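Spherulin-3A (Physarum polycephalum, PDB 1HDF) serves as a calcium-loaded structural protein of the cytoplasm, built as a single beta/gamma-crystallin domain that pairs into a dimer. Local coordinates at residues A[13-18]-A[56-61]; A[26-31]-A[38-43]. All coordinates share one frame; numbering follows the deposited sequence.

The two contacts share one beta/gamma-crystallin domain, their centres about 11 Å apart. Contact 1 joins the two sheets of the sandwich, bringing residues 13-18 against residues 56-61, whereas contact 2 folds the loop 38-43 back over strand 27-30. Strands 15-18 and 27-30 are antiparallel neighbours in the same sheet and tie the contacts together: Leu17 N lies 2.8 Å from Trp28 O, and Val15 O lies 2.8 Å from Val30 N, both probably hydrogen bonds. Phe16 CE1 also packs on Lys29 CD at 3.4 Å. The Trp28 side chain lies about 8 Å from a bound calcium ion, and Lys19 and Lys62, directly after the two segments of contact 1, belong to the calcium sites.

Contact 1. Residues A[13-18]-A[56-61]; sequences GEVFLY and TKAFIF
Thr56 OG1 takes the amide N-H of Gly13 at 2.7 Å, the one hydrogen bond between residues 13-18 and 56-61, and a nearly straight one (166° at the hydrogen). The threonine places this oxygen beside its own backbone N and anti to its carbonyl carbon (chi1 -55°); its methyl CG2 takes the position anti to N and lies 4.1 Å from the same Gly13 N. The hydroxyl is gripped a second time by Pro54 O, so the polar end of Thr56 bridges the turn before its strand and the start of segment 13-18. Gly13 has a positive phi at which any side chain would run into the carbonyl oxygen behind it, so the backbone here calls for glycine.

Further along, the segments meet through carbon alone. Val15 CG2 approaches the methyl of Ala58, CG2 to CB 4.1 Å, and the CA atoms of this pair stand 7.5 Å apart, compared with 5.6 Å for Gly13 and Thr56. The segments therefore diverge from the hydrogen-bonded end. Val96 of strand 93-98 touches both Val15 and Thr56, Val50 packs on Val15 from its own sheet, and Leu73 touches Ala58. On the far side of strand 56-61, Lys57 pairs with Glu75 and bonds Asn67 of a second subunit.

Strand 15-18 belongs to one antiparallel sheet, between strands 27-30 and 49-52, and strand 56-61 to the other, between 93-98 and 70-73. Small and branched apolar side chains facing each other across the gap, with one polar tie from the loop just before strand 15-18 to the first residue of strand 56-61, form part of the buried core of the two-sheet Greek key sandwich of the beta/gamma-crystallin domain.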
loop_
_atom_site.group_PDB
_atom_site.type_symbol
_atom_site.label_atom_id
_atom_site.label_comp_id
_atom_site.label_asym_id
_atom_site.label_seq_id
_atom_site.Cartn_x
_atom_site.Cartn_y
_atom_site.Cartn_z
ATOM N N GLY A 13 -4.236 -13.788 2.546
ATOM C CA GLY A 13 -3.418 -12.627 2.850
ATOM C C GLY A 13 -2.722 -12.682 4.200
ATOM O O GLY A 13 -2.073 -11.719 4.608
ATOM N N GLU A 14 -2.859 -13.802 4.902
ATOM C CA GLU A 14 -2.213 -13.943 6.202
ATOM C C GLU A 14 -1.169 -15.039 6.189
ATOM O O GLU A 14 -1.320 -16.059 5.516
ATOM C CB GLU A 14 -3.217 -14.287 7.293
ATOM C CG GLU A 14 -4.456 -13.438 7.328
ATOM C CD GLU A 14 -5.363 -13.835 8.474
ATOM O OE1 GLU A 14 -5.595 -15.051 8.672
ATOM O OE2 GLU A 14 -5.846 -12.929 9.182
ATOM N N VAL A 15 -0.109 -14.815 6.951
ATOM C CA VAL A 15 0.962 -15.782 7.074
ATOM C C VAL A 15 1.293 -15.867 8.553
ATOM O O VAL A 15 1.512 -14.847 9.205
ATOM C CB VAL A 15 2.219 -15.342 6.300
ATOM C CG1 VAL A 15 3.346 -16.345 6.546
ATOM C CG2 VAL A 15 1.907 -15.254 4.812
ATOM N N PHE A 16 1.304 -17.084 9.081
ATOM C CA PHE A 16 1.608 -17.297 10.487
ATOM C C PHE A 16 3.044 -17.757 10.612
ATOM O O PHE A 16 3.431 -18.746 9.998
ATOM C CB PHE A 16 0.691 -18.365 11.095
ATOM C CG PHE A 16 -0.745 -17.946 11.236
ATOM C CD1 PHE A 16 -1.124 -16.606 11.096
ATOM C CD2 PHE A 16 -1.727 -18.893 11.541
ATOM C CE1 PHE A 16 -2.469 -16.219 11.259
ATOM C CE2 PHE A 16 -3.067 -18.520 11.704
ATOM C CZ PHE A 16 -3.440 -17.178 11.564
ATOM N N LEU A 17 3.824 -17.028 11.404
ATOM C CA LEU A 17 5.225 -17.349 11.634
ATOM C C LEU A 17 5.361 -17.860 13.069
ATOM O O LEU A 17 4.901 -17.213 14.005
ATOM C CB LEU A 17 6.089 -16.098 11.428
ATOM C CG LEU A 17 6.000 -15.443 10.041
ATOM C CD1 LEU A 17 6.892 -14.204 9.983
ATOM C CD2 LEU A 17 6.406 -16.460 8.958
ATOM N N TYR A 18 5.982 -19.022 13.236
ATOM C CA TYR A 18 6.158 -19.607 14.560
ATOM C C TYR A 18 7.630 -19.711 14.925
ATOM O O TYR A 18 8.462 -20.068 14.090
ATOM C CB TYR A 18 5.522 -20.996 14.613
ATOM C CG TYR A 18 4.076 -21.031 14.182
ATOM C CD1 TYR A 18 3.731 -20.988 12.833
ATOM C CD2 TYR A 18 3.052 -21.106 15.127
ATOM C CE1 TYR A 18 2.394 -21.020 12.433
ATOM C CE2 TYR A 18 1.720 -21.138 14.742
ATOM C CZ TYR A 18 1.395 -21.091 13.394
ATOM O OH TYR A 18 0.072 -21.087 13.015
ATOM N N THR A 56 -2.667 -17.072 -1.501
ATOM C CA THR A 56 -1.583 -16.235 -1.022
ATOM C C THR A 56 -0.214 -16.829 -1.326
ATOM O O THR A 56 -0.029 -18.040 -1.294
ATOM C CB THR A 56 -1.690 -16.031 0.506
ATOM O OG1 THR A 56 -2.983 -15.509 0.836
ATOM C CG2 THR A 56 -0.620 -15.063 0.990
ATOM N N LYS A 57 0.745 -15.966 -1.634
ATOM C CA LYS A 57 2.104 -16.419 -1.882
ATOM C C LYS A 57 2.945 -15.726 -0.826
ATOM O O LYS A 57 2.642 -14.601 -0.423
ATOM C CB LYS A 57 2.591 -15.997 -3.266
ATOM C CG LYS A 57 3.017 -17.147 -4.162
ATOM C CD LYS A 57 1.817 -17.950 -4.634
ATOM C CE LYS A 57 2.169 -18.806 -5.835
ATOM N NZ LYS A 57 0.950 -19.434 -6.416
ATOM N N ALA A 58 3.992 -16.397 -0.368
ATOM C CA ALA A 58 4.870 -15.808 0.623
ATOM C C ALA A 58 6.314 -15.989 0.180
ATOM O O ALA A 58 6.711 -17.069 -0.257
ATOM C CB ALA A 58 4.649 -16.462 1.967
ATOM N N PHE A 59 7.090 -14.919 0.277
ATOM C CA PHE A 59 8.496 -14.963 -0.089
ATOM C C PHE A 59 9.326 -14.580 1.138
ATOM O O PHE A 59 9.275 -13.443 1.616
ATOM C CB PHE A 59 8.768 -14.006 -1.254
ATOM C CG PHE A 59 7.987 -14.334 -2.505
ATOM C CD1 PHE A 59 6.656 -13.952 -2.633
ATOM C CD2 PHE A 59 8.577 -15.049 -3.540
ATOM C CE1 PHE A 59 5.918 -14.280 -3.780
ATOM C CE2 PHE A 59 7.850 -15.382 -4.687
ATOM C CZ PHE A 59 6.517 -14.995 -4.803
ATOM N N ILE A 60 10.076 -15.543 1.657
ATOM C CA ILE A 60 10.904 -15.319 2.835
ATOM C C ILE A 60 12.371 -15.138 2.437
ATOM O O ILE A 60 12.910 -15.921 1.661
ATOM C CB ILE A 60 10.757 -16.499 3.814
ATOM C CG1 ILE A 60 11.045 -17.816 3.084
ATOM C CG2 ILE A 60 9.351 -16.514 4.397
ATOM C CD1 ILE A 60 10.988 -19.035 3.979
ATOM N N PHE A 61 13.005 -14.100 2.977
ATOM C CA PHE A 61 14.398 -13.783 2.663
ATOM C C PHE A 61 15.330 -13.923 3.850
ATOM O O PHE A 61 14.954 -13.621 4.987
ATOM C CB PHE A 61 14.489 -12.358 2.116
ATOM C CG PHE A 61 13.646 -12.143 0.908
ATOM C CD1 PHE A 61 12.256 -12.088 1.020
ATOM C CD2 PHE A 61 14.225 -12.096 -0.357
ATOM C CE1 PHE A 61 11.460 -11.997 -0.105
ATOM C CE2 PHE A 61 13.436 -12.007 -1.491
ATOM C CZ PHE A 61 12.053 -11.958 -1.369
#

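Contact 2. Residues A[26-31]-A[38-43]; sequences DSWKVT and RSVSGL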
loop_
_atom_site.group_PDB
_atom_site.type_symbol
_atom_site.label_atom_id
_atom_site.label_comp_id
_atom_site.label_asym_id
_atom_site.label_seq_id
_atom_site.Cartn_x
_atom_site.Cartn_y
_atom_site.Cartn_z
ATOM N N ASP A 26 6.285 -18.809 20.380
ATOM C CA ASP A 26 5.767 -17.494 20.027
ATOM C C ASP A 26 5.385 -17.480 18.558
ATOM O O ASP A 26 6.053 -18.097 17.726
ATOM C CB ASP A 26 6.810 -16.417 20.333
ATOM C CG ASP A 26 7.099 -16.302 21.826
ATOM O OD1 ASP A 26 6.136 -16.405 22.624
ATOM O OD2 ASP A 26 8.276 -16.105 22.206
ATOM N N SER A 27 4.296 -16.785 18.245
ATOM C CA SER A 27 3.811 -16.728 16.879
ATOM C C SER A 27 3.484 -15.307 16.443
ATOM O O SER A 27 3.378 -14.396 17.269
ATOM C CB SER A 27 2.574 -17.614 16.737
ATOM O OG SER A 27 1.526 -17.154 17.577
ATOM N N TRP A 28 3.322 -15.131 15.133
ATOM C CA TRP A 28 3.019 -13.829 14.551
ATOM C C TRP A 28 2.175 -13.963 13.276
ATOM O O TRP A 28 2.406 -14.845 12.441
ATOM C CB TRP A 28 4.322 -13.098 14.197
ATOM C CG TRP A 28 5.179 -12.690 15.372
ATOM C CD1 TRP A 28 5.096 -11.526 16.082
ATOM C CD2 TRP A 28 6.262 -13.431 15.950
ATOM N NE1 TRP A 28 6.061 -11.494 17.061
ATOM C CE2 TRP A 28 6.790 -12.652 17.002
ATOM C CE3 TRP A 28 6.838 -14.677 15.680
ATOM C CZ2 TRP A 28 7.866 -13.078 17.785
ATOM C CZ3 TRP A 28 7.910 -15.103 16.460
ATOM C CH2 TRP A 28 8.411 -14.300 17.501
ATOM N N LYS A 29 1.178 -13.098 13.149
ATOM C CA LYS A 29 0.347 -13.080 11.963
ATOM C C LYS A 29 0.860 -11.897 11.157
ATOM O O LYS A 29 0.964 -10.782 11.671
ATOM C CB LYS A 29 -1.130 -12.869 12.309
ATOM C CG LYS A 29 -1.981 -12.566 11.077
ATOM C CD LYS A 29 -3.435 -12.981 11.247
ATOM C CE LYS A 29 -4.159 -12.125 12.275
ATOM N NZ LYS A 29 -5.582 -12.565 12.432
ATOM N N VAL A 30 1.195 -12.148 9.901
ATOM C CA VAL A 30 1.701 -11.099 9.034
ATOM C C VAL A 30 0.860 -10.955 7.776
ATOM O O VAL A 30 0.367 -11.937 7.233
ATOM C CB VAL A 30 3.141 -11.399 8.587
ATOM C CG1 VAL A 30 3.618 -10.320 7.625
ATOM C CG2 VAL A 30 4.058 -11.487 9.793
ATOM N N THR A 31 0.692 -9.721 7.327
ATOM C CA THR A 31 -0.035 -9.429 6.098
ATOM C C THR A 31 0.829 -8.363 5.429
ATOM O O THR A 31 1.671 -7.747 6.082
ATOM C CB THR A 31 -1.427 -8.834 6.358
ATOM O OG1 THR A 31 -1.277 -7.542 6.948
ATOM C CG2 THR A 31 -2.240 -9.730 7.289
ATOM N N ARG A 38 13.471 -6.873 11.953
ATOM C CA ARG A 38 14.070 -6.197 13.095
ATOM C C ARG A 38 13.105 -5.173 13.681
ATOM O O ARG A 38 13.272 -4.731 14.817
ATOM C CB ARG A 38 15.343 -5.469 12.666
ATOM C CG ARG A 38 16.632 -6.103 13.116
ATOM C CD ARG A 38 17.065 -7.214 12.221
ATOM N NE ARG A 38 18.406 -6.981 11.693
ATOM C CZ ARG A 38 18.711 -6.041 10.806
ATOM N NH1 ARG A 38 17.771 -5.239 10.339
ATOM N NH2 ARG A 38 19.962 -5.905 10.386
ATOM N N SER A 39 12.110 -4.784 12.893
ATOM C CA SER A 39 11.132 -3.799 13.331
ATOM C C SER A 39 10.179 -4.391 14.356
ATOM O O SER A 39 9.422 -3.659 14.995
ATOM C CB SER A 39 10.341 -3.267 12.131
ATOM O OG SER A 39 9.701 -4.323 11.434
ATOM N N VAL A 40 10.214 -5.715 14.499
ATOM C CA VAL A 40 9.362 -6.421 15.463
ATOM C C VAL A 40 10.278 -7.119 16.471
ATOM O O VAL A 40 11.041 -8.012 16.116
ATOM C CB VAL A 40 8.473 -7.477 14.761
ATOM C CG1 VAL A 40 7.587 -8.183 15.784
ATOM C CG2 VAL A 40 7.620 -6.812 13.685
ATOM N N SER A 41 10.207 -6.695 17.730
ATOM C CA SER A 41 11.047 -7.263 18.781
ATOM C C SER A 41 11.034 -8.791 18.832
ATOM O O SER A 41 9.973 -9.417 18.941
ATOM C CB SER A 41 10.629 -6.705 20.146
ATOM O OG SER A 41 11.582 -7.045 21.148
ATOM N N GLY A 42 12.224 -9.377 18.753
ATOM C CA GLY A 42 12.366 -10.822 18.809
ATOM C C GLY A 42 11.904 -11.629 17.604
ATOM O O GLY A 42 11.842 -12.854 17.682
ATOM N N LEU A 43 11.593 -10.967 16.492
ATOM C CA LEU A 43 11.117 -11.662 15.297
ATOM C C LEU A 43 12.260 -12.128 14.411
ATOM O O LEU A 43 12.235 -13.237 13.873
ATOM C CB LEU A 43 10.216 -10.740 14.474
ATOM C CG LEU A 43 9.117 -11.335 13.584
ATOM C CD1 LEU A 43 8.767 -10.323 12.495
ATOM C CD2 LEU A 43 9.566 -12.632 12.958
HETATM O O HOH W 1 7.189 -9.966 19.116
#
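Trp28 turns its indole toward residues 38-43 with CG beside its backbone N and anti to its carbonyl carbon (chi1 -67°), while Val40 extends CG1 anti to its own N (chi1 -179°) to meet it. Val40 and Trp28 pass alongside each other, running opposite ways, with CG1 coming to 3.9 Å from Trp28 NE1 at an oblique angle to the ring. The setting is the first Greek key of the beta/gamma-crystallin domain, where the loop between strands 33-34 and 49-52 folds back over strand 27-30.

Leu43 covers one face of the indole, its CG centred on the ring system at a height of 4.2 Å. Around the six-membered ring the loop backbone takes over: Gly42 O approaches Trp28 CH2 obliquely at 3.7 Å. Gly42 itself has phi 72°, a positive value readily adopted by glycine, and the loop is drawn together here by Leu43 N, which bonds Val40 O at 3.0 Å. Val2 of strand 2-4 packs on both Trp28 and Val40, so the N-terminal arm joins the apolar cluster. Leu43 in turn touches Phe37, back along the loop.

A serine in place of Trp28 would probably leave a gap beneath Leu43 and beside Val40, and would deprive the bridging water of its indole donor. Between strand and loop the polar link is indirect. A water in the plane of the indole, at its edge, accepts the N-H of Trp28 NE1 at 2.8 Å and donates to Ser41 O, also at 2.8 Å.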